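Local coordinates for protein type III effector HopU1 (Pseudomonas syringae pv. tomato, PDB 3U0J) that probably transfers ADP-ribose from NAD+ to arginine side chains of target proteins, as a bacterial effector acting in plant immunity, at residues A257-E260 with G261-L264; S234-P237 with S238-E241. All blocks are in the same frame, centred on the assembly; numbering follows the deposited sequence.

Contact 1. Residues A257-E260 with G261-L264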
loop_
_atom_site.group_PDB
_atom_site.type_symbol
_atom_site.label_atom_id
_atom_site.label_comp_id
_atom_site.label_asym_id
_atom_site.label_seq_id
_atom_site.Cartn_x
_atom_site.Cartn_y
_atom_site.Cartn_z
ATOM N N ALA A 257 -12.200 -14.775 18.793
ATOM C CA ALA A 257 -11.673 -15.937 18.142
ATOM C C ALA A 257 -12.573 -16.414 17.054
ATOM O O ALA A 257 -13.687 -16.027 16.969
ATOM C CB ALA A 257 -11.474 -16.992 19.107
ATOM N N LEU A 258 -12.019 -17.248 16.199
ATOM C CA LEU A 258 -12.708 -17.914 15.132
ATOM C C LEU A 258 -12.335 -19.365 15.244
ATOM O O LEU A 258 -12.182 -19.871 16.288
ATOM C CB LEU A 258 -12.240 -17.376 13.806
ATOM C CG LEU A 258 -12.254 -15.884 13.565
ATOM C CD1 LEU A 258 -11.553 -15.546 12.314
ATOM C CD2 LEU A 258 -13.625 -15.400 13.480
ATOM N N SER A 259 -12.155 -20.053 14.165
ATOM C CA SER A 259 -11.755 -21.438 14.259
ATOM C C SER A 259 -10.381 -21.548 14.883
ATOM O O SER A 259 -9.922 -20.595 15.394
ATOM C CB SER A 259 -11.696 -21.947 12.854
ATOM O OG SER A 259 -12.059 -20.902 11.985
ATOM N N GLU A 260 -9.726 -22.705 14.852
ATOM C CA GLU A 260 -8.311 -22.790 15.162
ATOM C C GLU A 260 -8.254 -22.055 16.511
ATOM O O GLU A 260 -9.129 -22.313 17.354
ATOM C CB GLU A 260 -7.482 -22.104 14.084
ATOM C CG GLU A 260 -6.692 -23.024 13.173
ATOM C CD GLU A 260 -7.390 -23.309 11.836
ATOM O OE1 GLU A 260 -8.648 -23.300 11.776
ATOM O OE2 GLU A 260 -6.669 -23.545 10.836
ATOM N N GLY A 261 -7.298 -21.144 16.767
ATOM C CA GLY A 261 -6.166 -20.799 15.922
ATOM C C GLY A 261 -6.264 -19.423 15.275
ATOM O O GLY A 261 -5.263 -18.730 15.084
ATOM N N LYS A 262 -7.479 -19.033 14.918
ATOM C CA LYS A 262 -7.682 -17.823 14.145
ATOM C C LYS A 262 -8.343 -16.742 14.979
ATOM O O LYS A 262 -9.131 -17.021 15.896
ATOM C CB LYS A 262 -8.521 -18.114 12.892
ATOM C CG LYS A 262 -7.966 -19.245 12.036
ATOM C CD LYS A 262 -8.343 -19.123 10.560
ATOM C CE LYS A 262 -7.589 -20.159 9.755
ATOM N NZ LYS A 262 -7.275 -19.676 8.398
ATOM N N HIS A 263 -8.026 -15.495 14.651
ATOM C CA HIS A 263 -8.592 -14.377 15.384
ATOM C C HIS A 263 -9.081 -13.285 14.459
ATOM O O HIS A 263 -8.567 -13.102 13.364
ATOM C CB HIS A 263 -7.578 -13.844 16.381
ATOM C CG HIS A 263 -6.998 -14.910 17.251
ATOM N ND1 HIS A 263 -7.453 -15.151 18.531
ATOM C CD2 HIS A 263 -6.032 -15.829 17.008
ATOM C CE1 HIS A 263 -6.774 -16.162 19.046
ATOM N NE2 HIS A 263 -5.909 -16.595 18.142
ATOM N N LEU A 264 -10.097 -12.570 14.906
ATOM C CA LEU A 264 -10.676 -11.539 14.100
ATOM C C LEU A 264 -10.656 -10.260 14.894
ATOM O O LEU A 264 -11.211 -10.201 15.988
ATOM C CB LEU A 264 -12.119 -11.902 13.750
ATOM C CG LEU A 264 -12.973 -10.735 13.241
ATOM C CD1 LEU A 264 -12.531 -10.303 11.863
ATOM C CD2 LEU A 264 -14.417 -11.114 13.202
#
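Leu-258 and Lys-262 meet across a beta hairpin that turns strand 248-257 back into strand 263-269. The N-H of Leu-258 reaches the carbonyl O of Lys-262 at 2.9 Å. Three residues apart, Ser-259 O and Lys-262 N close a beta turn with an almost straight bond, 170° at the hydrogen. Lys-262 thus gives its N-H and its carbonyl to the opposite arm. At the tip the model has a cis peptide before Gly-261, and Glu-260 is poorly ordered, so fine detail there is uncertain. Just below the turn, Ala-257 and His-263 form an antiparallel non-hydrogen-bonded pair; beyond it, backbone bonds between Ser-256 and Leu-264 resume the pairing.

The Lys-262 chain leaves CG beside its own N (chi1 -53°) and passes along Glu-260, both chains pointing the same way, with Lys-262 CG 3.5 Å from Glu-260 CB. In the model the charged ends are not paired, Glu-260 OE2 standing 4.6 Å from Lys-262 NZ. The ammonium instead donates to the main-chain oxygens of Val-209, Thr-214 and Asn-216, three acceptors in the neighbouring loop. His-263 ND1 is hydrogen-bonded to Tyr-183 OH, and the two rings meet nearly perpendicular. On the apolar side, the methyls of Leu-258 lie against Leu-264 CB, the two side chains crossing at an angle, with Leu-258 CD2 at 3.8 Å from Leu-264 CB.

The charge of the buried lysine is thus met by three carbonyl oxygens, which would be expected to favour its protonated form; the nearby carboxylate, loosely placed as it is, appears to contribute less. Through these bonds the ammonium ties the hairpin to the 209-216 loop.

Contact 2. Residues S234-P237 with S238-E241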
loop_
_atom_site.group_PDB
_atom_site.type_symbol
_atom_site.label_atom_id
_atom_site.label_comp_id
_atom_site.label_asym_id
_atom_site.label_seq_id
_atom_site.Cartn_x
_atom_site.Cartn_y
_atom_site.Cartn_z
ATOM N N SER A 234 -3.193 -1.083 -10.182
ATOM C CA SER A 234 -2.579 -2.241 -9.552
ATOM C C SER A 234 -2.117 -3.283 -10.570
ATOM O O SER A 234 -2.724 -3.443 -11.629
ATOM C CB SER A 234 -3.551 -2.873 -8.569
ATOM O OG SER A 234 -2.911 -3.945 -7.892
ATOM N N GLN A 235 -1.028 -3.974 -10.256
ATOM C CA GLN A 235 -0.529 -5.024 -11.130
ATOM C C GLN A 235 -1.543 -6.153 -11.169
ATOM O O GLN A 235 -1.650 -6.900 -12.159
ATOM C CB GLN A 235 0.809 -5.571 -10.634
ATOM C CG GLN A 235 1.332 -6.675 -11.523
ATOM C CD GLN A 235 2.687 -7.193 -11.107
ATOM O OE1 GLN A 235 3.663 -7.072 -11.859
ATOM N NE2 GLN A 235 2.763 -7.792 -9.913
ATOM N N ALA A 236 -2.274 -6.270 -10.063
ATOM C CA ALA A 236 -3.352 -7.239 -9.929
ATOM C C ALA A 236 -4.666 -6.560 -9.512
ATOM O O ALA A 236 -5.049 -6.577 -8.345
ATOM C CB ALA A 236 -2.961 -8.332 -8.941
ATOM N N PRO A 237 -5.355 -5.959 -10.488
ATOM C CA PRO A 237 -6.669 -5.332 -10.306
ATOM C C PRO A 237 -7.689 -6.283 -9.658
ATOM O O PRO A 237 -8.438 -5.865 -8.769
ATOM C CB PRO A 237 -7.095 -4.998 -11.745
ATOM C CG PRO A 237 -5.789 -4.868 -12.528
ATOM C CD PRO A 237 -4.877 -5.882 -11.889
ATOM N N SER A 238 -7.716 -7.539 -10.113
ATOM C CA SER A 238 -8.593 -8.584 -9.568
ATOM C C SER A 238 -8.469 -8.749 -8.046
ATOM O O SER A 238 -9.374 -9.289 -7.408
ATOM C CB SER A 238 -8.274 -9.926 -10.233
ATOM O OG SER A 238 -7.002 -10.415 -9.808
ATOM N N GLU A 239 -7.340 -8.327 -7.477
ATOM C CA GLU A 239 -7.174 -8.344 -6.030
ATOM C C GLU A 239 -8.083 -7.288 -5.386
ATOM O O GLU A 239 -8.285 -7.303 -4.182
ATOM C CB GLU A 239 -5.699 -8.155 -5.628
ATOM C CG GLU A 239 -4.826 -9.412 -5.775
ATOM C CD GLU A 239 -3.303 -9.116 -5.823
ATOM O OE1 GLU A 239 -2.897 -7.930 -5.704
ATOM O OE2 GLU A 239 -2.506 -10.079 -5.989
ATOM N N GLU A 240 -8.629 -6.386 -6.201
ATOM C CA GLU A 240 -9.609 -5.381 -5.762
ATOM C C GLU A 240 -9.189 -4.601 -4.522
ATOM O O GLU A 240 -9.996 -4.416 -3.603
ATOM C CB GLU A 240 -10.982 -6.006 -5.508
ATOM C CG GLU A 240 -11.757 -6.396 -6.759
ATOM C CD GLU A 240 -13.258 -6.600 -6.490
ATOM O OE1 GLU A 240 -13.760 -6.132 -5.433
ATOM O OE2 GLU A 240 -13.942 -7.218 -7.346
ATOM N N GLU A 241 -7.949 -4.121 -4.505
ATOM C CA GLU A 241 -7.407 -3.486 -3.314
ATOM C C GLU A 241 -7.711 -1.991 -3.087
ATOM O O GLU A 241 -7.857 -1.202 -4.010
ATOM C CB GLU A 241 -5.916 -3.764 -3.187
ATOM C CG GLU A 241 -5.163 -3.593 -4.446
ATOM C CD GLU A 241 -3.793 -4.253 -4.388
ATOM O OE1 GLU A 241 -3.468 -4.950 -5.391
ATOM O OE2 GLU A 241 -3.063 -4.078 -3.354
#
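Ser-234 OG donates to Glu-241 OE1 at 2.8 Å, bridging the two ends of a turn in which Glu-239 and Glu-241 match the two glutamates of the E-x-E signature of arginine-specific ADP-ribosyltransferases, which lies at the active site in relatives. The hydroxyl meets the carboxylate from above its plane, about 50° out of it. The same oxygen accepts from Ala-236 N at 3.2 Å, forming an ST turn; with OG anti to the Ser-234 backbone N (chi1 -176°) it faces both partners.

Two backbone bonds of a short 3-10 turn hold the middle: Glu-239 N to Ala-236 O, 3.0 Å, and Glu-240 N to Pro-237 O. The Glu-239 chain runs extended, and the methyl of Ala-236 lies under the flat face of its carboxylate.

Further out, Glu-241 OE2 makes a weak hydrogen bond to Ser-199 OG, and Glu-239 O is bound by Thr-201 OG1, both partners lying on strand 199-201. Thr-99, at the end of helix 89-99, uses its OG1 to take the N-H of Gln-235. The Glu-240 side chain starts away from the 234-237 segment and touches Ile-203, its OE1 in a long, weak ion pair with Arg-202 NE.

How the contacts relate
Following the chain from the N terminus, contact 2 (234-241) comes first, shaping the second half of the loop between strand 227-229 and strand 241-243, antiparallel neighbours in a three-stranded sheet with 199-201. The chain then passes into strand 248-257, and contact 1 (257-264) closes the hairpin that returns as strand 263-269 in a five-stranded mixed sheet. The two lie in series, neither nested nor crossing. The centres of contact 1 and contact 2 are about 27 Å apart. Between contact 1 and contact 2 the nearest atoms are about 17 Å apart, so they do not touch. Contact 2 is partly buried and nearer the centre of the chain, against helix 89-99 and strand 199-201; contact 1 lies at the surface.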